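PDB 4FBL: LipS lipolytic enzyme from Unidentified, which probably hydrolyses the ester bonds of lipids as a thermostable lipase of the alpha/beta-hydrolase superfamily. Local coordinates for residues I52-S57 against E72-A77; A110-L115 against E143-I148; V121-G126 against A276-H281; A221-S226 against E238-G243; E255-Y258 against L263-D266. All coordinates share one frame; numbering follows the deposited sequence.

Interaction 1 (I52-S57 against E72-A77); sequences IGVLVS and EGFARA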
# COMPACT_ATOMS: atom_id res chain seq x y z
N ILE C 52 23.50 23.98 -5.19
CA ILE C 52 23.20 22.54 -4.88
C ILE C 52 22.23 22.49 -3.68
O ILE C 52 22.50 23.13 -2.67
CB ILE C 52 24.47 21.81 -4.58
CG1 ILE C 52 25.37 21.78 -5.87
CG2 ILE C 52 24.15 20.27 -4.19
CD1 ILE C 52 26.83 21.36 -5.51
N GLY C 53 21.12 21.77 -3.81
CA GLY C 53 20.11 21.79 -2.71
C GLY C 53 19.74 20.40 -2.15
O GLY C 53 19.92 19.40 -2.85
N VAL C 54 19.28 20.35 -0.91
CA VAL C 54 18.96 19.06 -0.24
C VAL C 54 17.54 19.17 0.31
O VAL C 54 17.25 20.13 1.08
CB VAL C 54 19.91 18.73 0.96
CG1 VAL C 54 19.71 17.26 1.47
CG2 VAL C 54 21.40 18.97 0.58
N LEU C 55 16.70 18.17 -0.01
CA LEU C 55 15.35 18.09 0.50
C LEU C 55 15.45 17.10 1.65
O LEU C 55 15.99 16.01 1.45
CB LEU C 55 14.45 17.55 -0.63
CG LEU C 55 12.95 17.93 -0.50
CD1 LEU C 55 12.21 17.50 -1.79
CD2 LEU C 55 12.26 17.23 0.68
N VAL C 56 14.99 17.49 2.85
CA VAL C 56 15.09 16.66 4.04
C VAL C 56 13.74 16.34 4.60
O VAL C 56 13.03 17.26 4.99
CB VAL C 56 15.93 17.36 5.16
CG1 VAL C 56 16.16 16.37 6.31
CG2 VAL C 56 17.28 17.88 4.57
N SER C 57 13.37 15.05 4.66
CA SER C 57 11.98 14.73 5.03
C SER C 57 11.88 13.98 6.37
O SER C 57 12.51 12.93 6.51
CB SER C 57 11.34 13.82 3.94
OG SER C 57 10.00 13.57 4.37
N GLU C 72 20.59 21.38 9.69
CA GLU C 72 21.50 22.51 10.02
C GLU C 72 22.92 22.23 9.51
O GLU C 72 23.56 23.14 8.99
CB GLU C 72 21.72 22.66 11.52
CG GLU C 72 20.55 22.55 12.38
CD GLU C 72 19.98 23.89 12.69
OE1 GLU C 72 19.96 24.70 11.73
OE2 GLU C 72 19.55 24.09 13.87
N GLY C 73 23.42 21.02 9.77
CA GLY C 73 24.64 20.59 9.13
C GLY C 73 24.77 20.87 7.64
O GLY C 73 25.79 21.41 7.23
N PHE C 74 23.77 20.51 6.80
CA PHE C 74 23.85 20.80 5.39
C PHE C 74 23.79 22.31 5.16
O PHE C 74 24.39 22.80 4.21
CB PHE C 74 22.66 20.18 4.56
CG PHE C 74 22.52 18.66 4.67
CD1 PHE C 74 23.66 17.82 4.58
CD2 PHE C 74 21.23 18.08 4.86
CE1 PHE C 74 23.56 16.45 4.67
CE2 PHE C 74 21.09 16.68 4.97
CZ PHE C 74 22.28 15.82 4.84
N ALA C 75 22.95 23.04 5.91
CA ALA C 75 22.93 24.51 5.74
C ALA C 75 24.30 25.20 6.12
O ALA C 75 24.77 26.06 5.36
CB ALA C 75 21.76 25.19 6.41
N ARG C 76 24.92 24.82 7.24
CA ARG C 76 26.27 25.33 7.55
C ARG C 76 27.29 24.97 6.51
O ARG C 76 28.28 25.68 6.38
CB ARG C 76 26.79 24.82 8.85
CG ARG C 76 25.97 25.25 9.93
CD ARG C 76 26.70 25.00 11.15
NE ARG C 76 25.69 25.27 12.13
CZ ARG C 76 25.02 24.32 12.77
NH1 ARG C 76 25.30 23.02 12.56
NH2 ARG C 76 24.08 24.71 13.61
N ALA C 77 27.09 23.89 5.76
CA ALA C 77 28.05 23.59 4.73
C ALA C 77 27.77 24.44 3.50
O ALA C 77 28.55 24.46 2.55
CB ALA C 77 28.10 22.14 4.45

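Interaction 2 (A110-L115 against E143-I148); sequences AAMRWL and ERFAGI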
# COMPACT_ATOMS: atom_id res chain seq x y z
N ALA C 110 6.01 20.14 -3.62
CA ALA C 110 6.22 21.58 -3.42
C ALA C 110 7.64 21.90 -2.88
O ALA C 110 8.19 22.95 -3.22
CB ALA C 110 5.18 22.16 -2.41
N ALA C 111 8.20 21.07 -2.01
CA ALA C 111 9.60 21.32 -1.53
C ALA C 111 10.59 21.16 -2.72
O ALA C 111 11.64 21.88 -2.86
CB ALA C 111 9.98 20.32 -0.34
N MET C 112 10.29 20.20 -3.59
CA MET C 112 11.12 19.98 -4.82
C MET C 112 10.98 21.20 -5.69
O MET C 112 11.96 21.65 -6.24
CB MET C 112 10.62 18.82 -5.69
CG MET C 112 11.09 17.49 -5.18
SD MET C 112 10.40 16.10 -6.11
CE MET C 112 11.07 16.49 -7.76
N ARG C 113 9.78 21.75 -5.82
CA ARG C 113 9.62 22.96 -6.66
C ARG C 113 10.36 24.16 -6.05
O ARG C 113 10.92 24.97 -6.79
CB ARG C 113 8.14 23.25 -6.92
CG ARG C 113 7.57 22.09 -7.80
CD ARG C 113 6.07 22.13 -7.99
NE ARG C 113 5.64 21.19 -9.03
CZ ARG C 113 4.38 20.81 -9.27
NH1 ARG C 113 3.39 21.27 -8.49
NH2 ARG C 113 4.12 19.95 -10.26
N TRP C 114 10.37 24.28 -4.73
CA TRP C 114 11.02 25.40 -4.03
C TRP C 114 12.54 25.32 -4.25
O TRP C 114 13.20 26.36 -4.52
CB TRP C 114 10.65 25.36 -2.54
CG TRP C 114 11.24 26.44 -1.69
CD1 TRP C 114 10.66 27.63 -1.35
CD2 TRP C 114 12.54 26.43 -1.02
NE1 TRP C 114 11.51 28.36 -0.51
CE2 TRP C 114 12.67 27.66 -0.31
CE3 TRP C 114 13.63 25.50 -0.99
CZ2 TRP C 114 13.81 27.97 0.48
CZ3 TRP C 114 14.80 25.82 -0.23
CH2 TRP C 114 14.88 27.06 0.49
N LEU C 115 13.08 24.09 -4.18
CA LEU C 115 14.50 23.85 -4.39
C LEU C 115 14.87 24.10 -5.84
O LEU C 115 15.89 24.67 -6.07
CB LEU C 115 14.90 22.42 -4.02
CG LEU C 115 14.91 22.06 -2.58
CD1 LEU C 115 15.12 20.57 -2.38
CD2 LEU C 115 15.93 22.81 -1.74
N GLU C 143 15.11 11.34 -13.23
CA GLU C 143 16.28 12.08 -13.68
C GLU C 143 16.48 13.27 -12.79
O GLU C 143 17.36 14.09 -13.07
CB GLU C 143 16.03 12.71 -15.08
CG GLU C 143 15.36 11.82 -16.05
CD GLU C 143 16.35 11.10 -16.90
OE1 GLU C 143 17.28 10.45 -16.38
OE2 GLU C 143 16.20 11.18 -18.12
N ARG C 144 15.67 13.43 -11.75
CA ARG C 144 15.65 14.71 -11.18
C ARG C 144 16.74 14.86 -10.09
O ARG C 144 17.27 15.95 -9.85
CB ARG C 144 14.32 14.93 -10.58
CG ARG C 144 14.21 16.39 -10.30
CD ARG C 144 12.73 16.68 -10.20
NE ARG C 144 12.02 17.01 -11.44
CZ ARG C 144 10.79 17.54 -11.45
NH1 ARG C 144 10.12 17.79 -10.30
NH2 ARG C 144 10.22 17.83 -12.61
N PHE C 145 17.07 13.75 -9.42
CA PHE C 145 17.97 13.82 -8.26
C PHE C 145 19.37 13.40 -8.64
O PHE C 145 19.55 12.45 -9.39
CB PHE C 145 17.42 12.94 -7.10
CG PHE C 145 16.17 13.53 -6.49
CD1 PHE C 145 16.28 14.52 -5.51
CD2 PHE C 145 14.92 13.18 -6.96
CE1 PHE C 145 15.12 15.17 -4.96
CE2 PHE C 145 13.76 13.78 -6.39
CZ PHE C 145 13.90 14.74 -5.38
N ALA C 146 20.35 14.10 -8.12
CA ALA C 146 21.78 13.61 -8.27
C ALA C 146 22.13 12.48 -7.24
O ALA C 146 23.13 11.76 -7.39
CB ALA C 146 22.78 14.80 -8.10
N GLY C 147 21.33 12.28 -6.22
CA GLY C 147 21.63 11.28 -5.21
C GLY C 147 20.57 11.25 -4.12
O GLY C 147 19.87 12.25 -3.89
N ILE C 148 20.42 10.11 -3.44
CA ILE C 148 19.47 10.03 -2.34
C ILE C 148 20.15 9.30 -1.14
O ILE C 148 21.04 8.47 -1.36
CB ILE C 148 18.09 9.28 -2.69
CG1 ILE C 148 18.38 7.91 -3.28
CG2 ILE C 148 17.23 10.11 -3.71
CD1 ILE C 148 17.21 6.81 -3.19

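Interaction 3 (V121-G126 against A276-H281); sequences VLFMTG and AFIRKH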
# COMPACT_ATOMS: atom_id res chain seq x y z
N VAL C 121 21.01 21.34 -8.86
CA VAL C 121 21.27 19.93 -8.50
C VAL C 121 20.47 19.67 -7.22
O VAL C 121 20.50 20.51 -6.34
CB VAL C 121 22.80 19.77 -8.14
CG1 VAL C 121 23.21 18.32 -7.95
CG2 VAL C 121 23.60 20.42 -9.22
N LEU C 122 19.80 18.50 -7.12
CA LEU C 122 19.03 18.20 -5.92
C LEU C 122 19.45 16.91 -5.33
O LEU C 122 19.71 15.98 -6.06
CB LEU C 122 17.56 18.09 -6.34
CG LEU C 122 16.73 19.40 -6.40
CD1 LEU C 122 17.11 20.53 -7.37
CD2 LEU C 122 15.18 19.04 -6.49
N PHE C 123 19.46 16.82 -3.99
CA PHE C 123 19.53 15.52 -3.30
C PHE C 123 18.31 15.37 -2.37
O PHE C 123 17.72 16.36 -1.99
CB PHE C 123 20.81 15.38 -2.44
CG PHE C 123 22.09 15.36 -3.25
CD1 PHE C 123 22.57 16.55 -3.84
CD2 PHE C 123 22.78 14.14 -3.49
CE1 PHE C 123 23.71 16.59 -4.58
CE2 PHE C 123 23.97 14.17 -4.30
CZ PHE C 123 24.41 15.45 -4.81
N MET C 124 18.03 14.15 -1.91
CA MET C 124 16.96 14.02 -0.94
C MET C 124 17.37 12.94 0.04
O MET C 124 18.04 11.97 -0.31
CB MET C 124 15.60 13.71 -1.67
CG MET C 124 14.46 13.52 -0.56
SD MET C 124 12.89 13.43 -1.45
CE MET C 124 11.81 13.13 -0.01
N THR C 125 16.99 13.16 1.28
CA THR C 125 17.26 12.25 2.34
C THR C 125 16.02 12.25 3.20
O THR C 125 15.27 13.22 3.21
CB THR C 125 18.54 12.67 3.17
OG1 THR C 125 18.85 11.68 4.22
CG2 THR C 125 18.36 14.02 3.83
N GLY C 126 15.88 11.25 4.06
CA GLY C 126 14.71 11.33 4.94
C GLY C 126 14.70 10.15 5.85
O GLY C 126 15.35 9.17 5.57
N ALA C 276 29.75 13.99 2.66
CA ALA C 276 30.76 13.39 1.75
C ALA C 276 30.12 12.88 0.40
O ALA C 276 30.65 13.05 -0.75
CB ALA C 276 31.49 12.27 2.49
N PHE C 277 28.97 12.26 0.56
CA PHE C 277 28.21 11.71 -0.54
C PHE C 277 27.71 12.81 -1.49
O PHE C 277 27.79 12.68 -2.73
CB PHE C 277 27.01 10.96 0.07
CG PHE C 277 26.02 10.39 -0.99
CD1 PHE C 277 26.36 9.25 -1.75
CD2 PHE C 277 24.81 11.02 -1.23
CE1 PHE C 277 25.42 8.76 -2.73
CE2 PHE C 277 23.91 10.55 -2.22
CZ PHE C 277 24.18 9.44 -2.92
N ILE C 278 27.14 13.86 -0.92
CA ILE C 278 26.80 15.02 -1.70
C ILE C 278 27.96 15.65 -2.48
O ILE C 278 27.77 15.92 -3.71
CB ILE C 278 26.17 16.15 -0.83
CG1 ILE C 278 24.78 15.72 -0.32
CG2 ILE C 278 26.02 17.48 -1.59
CD1 ILE C 278 24.26 16.57 0.96
N ARG C 279 29.09 15.92 -1.82
CA ARG C 279 30.31 16.48 -2.52
C ARG C 279 30.82 15.61 -3.65
O ARG C 279 31.53 16.05 -4.58
CB ARG C 279 31.53 16.46 -1.58
CG ARG C 279 31.64 17.46 -0.56
CD ARG C 279 33.18 17.55 -0.09
NE ARG C 279 33.70 16.34 0.61
CZ ARG C 279 33.30 15.95 1.84
NH1 ARG C 279 32.34 16.60 2.58
NH2 ARG C 279 33.86 14.86 2.33
N LYS C 280 30.62 14.30 -3.48
CA LYS C 280 31.19 13.38 -4.44
C LYS C 280 30.22 12.97 -5.53
O LYS C 280 30.57 12.17 -6.35
CB LYS C 280 31.82 12.16 -3.81
CG LYS C 280 33.35 12.31 -3.82
CD LYS C 280 34.06 11.68 -2.67
CE LYS C 280 33.36 11.95 -1.39
NZ LYS C 280 34.04 11.12 -0.33
N HIS C 281 29.02 13.51 -5.54
CA HIS C 281 28.08 13.13 -6.64
C HIS C 281 27.48 14.29 -7.33
O HIS C 281 27.78 15.43 -7.01
CB HIS C 281 27.02 12.17 -6.11
CG HIS C 281 27.60 10.87 -5.68
ND1 HIS C 281 28.18 10.70 -4.43
CD2 HIS C 281 27.85 9.72 -6.37
CE1 HIS C 281 28.70 9.48 -4.35
NE2 HIS C 281 28.49 8.86 -5.50

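Interaction 4 (A221-S226 against E238-G243); sequences ALIIQS and ELIYNG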
# COMPACT_ATOMS: atom_id res chain seq x y z
N ALA C 221 22.93 6.17 -4.53
CA ALA C 221 22.16 5.99 -3.30
C ALA C 221 23.12 5.61 -2.16
O ALA C 221 23.97 4.75 -2.38
CB ALA C 221 21.05 4.95 -3.46
N LEU C 222 22.96 6.29 -1.00
CA LEU C 222 23.53 5.92 0.26
C LEU C 222 22.38 5.49 1.15
O LEU C 222 21.60 6.33 1.66
CB LEU C 222 24.33 7.09 0.87
CG LEU C 222 24.97 6.89 2.25
CD1 LEU C 222 25.94 5.65 2.34
CD2 LEU C 222 25.67 8.17 2.74
N ILE C 223 22.26 4.17 1.34
CA ILE C 223 21.13 3.62 2.10
C ILE C 223 21.65 3.40 3.51
O ILE C 223 22.56 2.61 3.72
CB ILE C 223 20.66 2.28 1.47
CG1 ILE C 223 20.33 2.48 -0.01
CG2 ILE C 223 19.40 1.70 2.23
CD1 ILE C 223 20.85 1.37 -0.94
N ILE C 224 21.04 4.11 4.46
CA ILE C 224 21.52 4.11 5.84
C ILE C 224 20.52 3.37 6.68
O ILE C 224 19.38 3.75 6.70
CB ILE C 224 21.66 5.59 6.35
CG1 ILE C 224 22.66 6.30 5.42
CG2 ILE C 224 22.09 5.63 7.86
CD1 ILE C 224 22.96 7.78 5.78
N GLN C 225 20.96 2.32 7.36
CA GLN C 225 20.03 1.46 8.10
C GLN C 225 20.63 1.09 9.47
O GLN C 225 21.76 0.65 9.53
CB GLN C 225 19.71 0.16 7.32
CG GLN C 225 18.28 -0.44 7.55
CD GLN C 225 17.09 0.30 6.82
OE1 GLN C 225 15.98 0.29 7.34
NE2 GLN C 225 17.34 1.02 5.69
N SER C 226 19.83 1.21 10.53
CA SER C 226 20.20 0.76 11.82
C SER C 226 20.13 -0.78 11.88
O SER C 226 19.15 -1.46 11.41
CB SER C 226 19.28 1.32 12.87
OG SER C 226 19.41 2.71 13.11
N GLU C 238 18.29 -3.85 3.00
CA GLU C 238 18.66 -4.87 1.98
C GLU C 238 17.71 -4.86 0.79
O GLU C 238 18.13 -4.95 -0.36
CB GLU C 238 18.81 -6.28 2.60
CG GLU C 238 20.03 -6.28 3.57
CD GLU C 238 20.08 -7.43 4.57
OE1 GLU C 238 21.19 -8.04 4.65
OE2 GLU C 238 19.08 -7.70 5.31
N LEU C 239 16.43 -4.70 1.12
CA LEU C 239 15.36 -4.63 0.18
C LEU C 239 15.64 -3.53 -0.85
O LEU C 239 15.58 -3.75 -2.07
CB LEU C 239 14.08 -4.24 0.97
CG LEU C 239 12.65 -4.70 0.62
CD1 LEU C 239 11.59 -3.60 0.43
CD2 LEU C 239 12.52 -5.89 -0.48
N ILE C 240 15.92 -2.32 -0.33
CA ILE C 240 16.32 -1.22 -1.20
C ILE C 240 17.62 -1.50 -1.97
O ILE C 240 17.72 -1.27 -3.18
CB ILE C 240 16.45 0.08 -0.36
CG1 ILE C 240 15.07 0.34 0.32
CG2 ILE C 240 16.90 1.28 -1.24
CD1 ILE C 240 15.12 1.40 1.41
N TYR C 241 18.64 -1.98 -1.28
CA TYR C 241 19.92 -2.16 -1.94
C TYR C 241 19.74 -3.12 -3.13
O TYR C 241 20.23 -2.87 -4.24
CB TYR C 241 20.95 -2.68 -0.93
CG TYR C 241 22.35 -2.87 -1.54
CD1 TYR C 241 23.27 -1.82 -1.52
CD2 TYR C 241 22.72 -4.10 -2.19
CE1 TYR C 241 24.56 -1.96 -2.05
CE2 TYR C 241 24.01 -4.25 -2.77
CZ TYR C 241 24.92 -3.18 -2.68
OH TYR C 241 26.20 -3.24 -3.23
N ASN C 242 18.99 -4.19 -2.90
CA ASN C 242 18.84 -5.23 -3.91
C ASN C 242 17.84 -4.87 -5.01
O ASN C 242 17.92 -5.45 -6.05
CB ASN C 242 18.35 -6.54 -3.24
CG ASN C 242 19.38 -7.18 -2.35
OD1 ASN C 242 20.60 -7.17 -2.62
ND2 ASN C 242 18.87 -7.82 -1.27
N GLY C 243 16.87 -3.96 -4.76
CA GLY C 243 15.85 -3.62 -5.74
C GLY C 243 16.03 -2.39 -6.62
O GLY C 243 15.38 -2.27 -7.67

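Interaction 5 (E255-Y258 against L263-D266); sequences ENSY and LDND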
# COMPACT_ATOMS: atom_id res chain seq x y z
N GLU C 255 25.85 0.78 13.76
CA GLU C 255 26.09 -0.20 14.88
C GLU C 255 25.64 0.29 16.24
O GLU C 255 25.57 -0.47 17.14
CB GLU C 255 27.56 -0.63 14.94
CG GLU C 255 28.21 -1.16 13.62
CD GLU C 255 27.48 -2.33 12.90
OE1 GLU C 255 26.48 -2.88 13.42
OE2 GLU C 255 27.88 -2.74 11.79
N ASN C 256 25.27 1.55 16.40
CA ASN C 256 25.06 2.10 17.75
C ASN C 256 23.85 2.90 17.89
O ASN C 256 23.78 3.70 18.83
CB ASN C 256 26.13 3.14 18.12
CG ASN C 256 27.56 2.65 17.87
OD1 ASN C 256 28.26 3.14 16.94
ND2 ASN C 256 28.02 1.68 18.68
N SER C 257 22.88 2.73 16.98
CA SER C 257 21.65 3.52 17.04
C SER C 257 20.46 2.58 16.87
O SER C 257 20.57 1.54 16.24
CB SER C 257 21.64 4.53 15.88
OG SER C 257 22.87 5.24 15.91
N TYR C 258 19.31 3.01 17.40
CA TYR C 258 18.04 2.36 17.08
C TYR C 258 17.35 3.16 15.97
O TYR C 258 18.02 3.62 15.04
CB TYR C 258 17.14 2.23 18.34
CG TYR C 258 17.82 1.38 19.40
CD1 TYR C 258 18.73 0.39 19.02
CD2 TYR C 258 17.56 1.54 20.76
CE1 TYR C 258 19.38 -0.41 19.98
CE2 TYR C 258 18.17 0.67 21.73
CZ TYR C 258 19.07 -0.26 21.32
OH TYR C 258 19.71 -1.07 22.21
N LEU C 263 19.01 11.36 15.57
CA LEU C 263 19.10 11.95 16.92
C LEU C 263 20.03 11.18 17.78
O LEU C 263 20.34 11.62 18.88
CB LEU C 263 17.71 11.97 17.56
CG LEU C 263 16.82 13.23 17.64
CD1 LEU C 263 17.11 14.40 16.65
CD2 LEU C 263 15.35 12.95 17.82
N ASP C 264 20.50 10.04 17.31
CA ASP C 264 21.10 8.96 18.16
C ASP C 264 22.67 8.95 18.15
O ASP C 264 23.30 9.80 17.53
CB ASP C 264 20.59 7.60 17.64
CG ASP C 264 20.48 6.54 18.73
OD1 ASP C 264 21.21 6.61 19.75
OD2 ASP C 264 19.68 5.59 18.56
N ASN C 265 23.29 7.94 18.73
CA ASN C 265 24.76 7.96 18.84
C ASN C 265 25.37 8.10 17.46
O ASN C 265 26.49 8.59 17.35
CB ASN C 265 25.35 6.66 19.43
CG ASN C 265 24.95 6.45 20.85
OD1 ASN C 265 25.07 7.34 21.69
ND2 ASN C 265 24.43 5.27 21.13
N ASP C 266 24.71 7.61 16.39
CA ASP C 266 25.43 7.62 15.10
C ASP C 266 25.12 8.86 14.31
O ASP C 266 25.51 8.95 13.14
CB ASP C 266 25.09 6.39 14.24
CG ASP C 266 25.72 5.12 14.79
OD1 ASP C 266 26.96 5.06 14.82
OD2 ASP C 266 24.97 4.18 15.11
O HOH W 1 27.81 2.77 13.57

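Interaction 1 (I52-S57 against E72-A77)
Phe74 drops its ring from helix 68-76 onto Val54 and Val56, which point the same way from alternate positions of strand 52-57. The packing is closest at one corner of the ring: Val54 CG1 lies 3.8 Å from Phe74 CD2 and the same distance from Phe74 CE2, while its other methyl, CG2, sits over one ring face. Val56 uses CG2 instead, 4.0 Å from Phe74 CD2, and comes in at the ring edge near its plane. With CG turned anti to the carbonyl carbon (chi1 -58°), the phenyl group points down at the sheet. Strand and helix are the first two elements of a beta-alpha-beta unit that strand 80-83 completes, part of the alpha/beta-hydrolase sheet with its flanking helices. Val81 of that third strand touches both Val56 and Phe74, and Ser274, Leu275 and Ile278 of helix 267-279 close in on the ring from the neighbouring helix. Away from the strand the segment is looser: Arg76 and Ala77 are exposed and Glu72 and Ala75 partly so, none of them touching the strand. Leu55, facing away from Phe74, packs on helix 101-118 across the sheet.

Interaction 2 (A110-L115 against E143-I148)
The ring of Phe145 receives Met112 at its edge, near the ring plane, rather than over a face. Met112 SD stands 5.0 Å from the centroid of the Phe145 ring and 75° off its normal, a Met-aromatic contact of the edge kind. The nearest ring atom is the far tip, with Phe145 CZ 3.8 Å from Met112 SD; Met112 CG touches the same carbon at 3.9 Å. Elsewhere the phenyl group is packed by Leu122 and Met124 of strand 121-127 and by Ala137 of helix 129-140. The guanidinium of Arg144 also has the Met112 methyl at its edge, but CE is modelled too near the arginine for that spacing to be trusted. Met112 leaves its helix with CG anti to the carbonyl carbon (chi1 -82°) and runs straight to the sulfur; the bend at chi3 beyond it shares the doubt over CE. The contact thus joins helix 101-118, which lies on the sheet through Leu55, to the turn entering strand 147-151. Toward solvent, Arg144 NH1 comes to 5.8 Å from Arg113 NE, a pairing of like charges, while Glu116 offers Arg144 a long, weak ion pair. No hydrogen bond crosses between the segments, which implies attachment by dispersion, with a probable small electrostatic gain from the sulfur lying beside the electropositive ring hydrogens.

Interaction 3 (V121-G126 against A276-H281)
Phe123 reaches out from strand 121-127, a central strand of the alpha/beta-hydrolase sheet, to the end of helix 267-279 and the chain terminus beyond it. Gly126, further along this strand, begins a sequence that fits the nucleophile elbow with Ser128, a residue of the spermidine pocket. From Phe123 CB the ring leaves anti to the carbonyl carbon (chi1 -66°), which carries it beneath Ile278. Its first atom, Phe123 CG, meets Ile278 CG1, and that methylene sits 4.0 Å from the centroid of the Phe123 ring and almost straight above it, a CH-pi contact. Along one flank, Phe123 CD2 touches Phe277 CE2 at 4.0 Å, and beyond it Phe123 CE2 comes to 4.1 Å from His281 CB. On the other flank Phe123 CE1 lies 3.9 Å from Ile278 CG2. The tip, Phe123 CZ, reaches the backbone, 3.6 Å from Ile278 O, with His281 O also near the ring plane. An alanine at Phe123 would leave Ile278 without the aromatic face beneath it, and would probably open a gap between strand and helix end. Ile278 also touches Val54 and Met149, spanning the neighbouring strands. His281 is held beside this packing by its own imidazole: ND1 donates to Phe277 O at 2.6 Å, coming in on a lone pair in the carbonyl plane, and that oxygen lies only 4° out of the imidazole plane.

Interaction 4 (A221-S226 against E238-G243)
Behind Ile240 and Tyr241, the two helical residues that meet Ile223 of the strand, the bond from Asn242 N to Glu238 O, 2.8 Å long, is the shortest polar link within the two segments; no hydrogen bond runs between strand and helix. The elements belong to a beta-alpha-beta crossover in which strand 221-226 leads through helix 235-243 to the parallel strand 249-254, at one margin of the alpha/beta-hydrolase sheet. Ile223 does most of the touching from the sheet side. Its CG1 lies 3.8 Å from Ile240 CG2, and its terminal methyl then wedges between Ile240 and Tyr241. Ile223 CD1 is 4.0 Å from Ile240 CG2 and 3.8 Å from Tyr241 CA, so the methyl reaches right up to the helix backbone. The chain of Ile223 is twisted to get there, with chi2 at 136°, away from the fully extended setting. On the helix, Ile240 offers the branch that stands anti to its backbone N, CG2, while its side chain also packs on Ala153. Along one edge the strand is held by strand 249-254: Ile223 pairs through its backbone with Glu250 and Leu252, and its side chain touches Leu251. Tyr241 is drawn toward that same strand: Lys249 makes a cation-pi contact with its ring and a hydrogen bond to its carbonyl O. The phenol ring is met obliquely, Tyr241 CD1 standing 4.0 Å from Ile223 CD1.

Interaction 5 (E255-Y258 against L263-D266)
Asp266 and Asp264 take up backbone N-H groups of Asn256 and Tyr258 with their carboxylates. Asn256 N donates to Asp266 OD2 at 2.9 Å, on the syn lone pair; Asp266 CG stands anti to its carbonyl carbon (chi1 -72°), which brings OD2 there. Tyr258 N reaches Asp264 OD2 at 2.9 Å from the anti side, 35° out of the carboxylate plane. Asp264 also bends back on its own segment, Asn265 N lying 2.7 Å from Asp264 OD1, and it accepts from Lys183 N and Ala184 N in another loop. A leucine replacing Asp264 would take away the acceptor for all four amides, and the turn around Tyr258 is likely to drift from the 183-184 loop. Among side-chain bonds, Ser257 OG donates to Asp266 OD2, at a modelled length too short to be trusted, and accepts a weak bond from Asp266 N at 3.0 Å. In the opposite direction Asn265 ND2 gives a nearly straight bond (160°) to Asn256 O, 2.9 Å away and close to the amide plane. One water adds a bridge, accepting from Glu255 N at 2.8 Å and donating to Asp266 OD1 at 2.7 Å. A salt bridge goes outward, from Glu255 OE2 to Arg227. The turn so closed holds His259, a spermidine-pocket residue that fits the histidine of a Ser-His-Asp triad. It follows strand 249-254 and leads into helix 267-279, with Asp266 at the N-cap position though making no capping bond, while Tyr258 O is tied to Ser226 ending strand 221-226.

How the interactions relate
From the N terminus, interaction 1 closes a short loop inside the first beta-alpha-beta unit. Interaction 2 opens on the next long helix and crosses with interaction 3, whose strand 121-127 lies between its two segments. Interaction 3 then spans most of the remaining chain, joining that strand to the C terminus; interactions 4 and 5 nest within it, one after the other. Strands 52-57, 121-127, 147-151 and 221-226 are successive neighbours in one sheet, and backbone bonds such as Gly53 O to Phe123 N, 2.9 Å, couple the first four contacts. Interactions 1 and 3 seat helices on one face of the sheet, 2 and 4 on the other, while interaction 5 shapes a loop near the spermidine pocket.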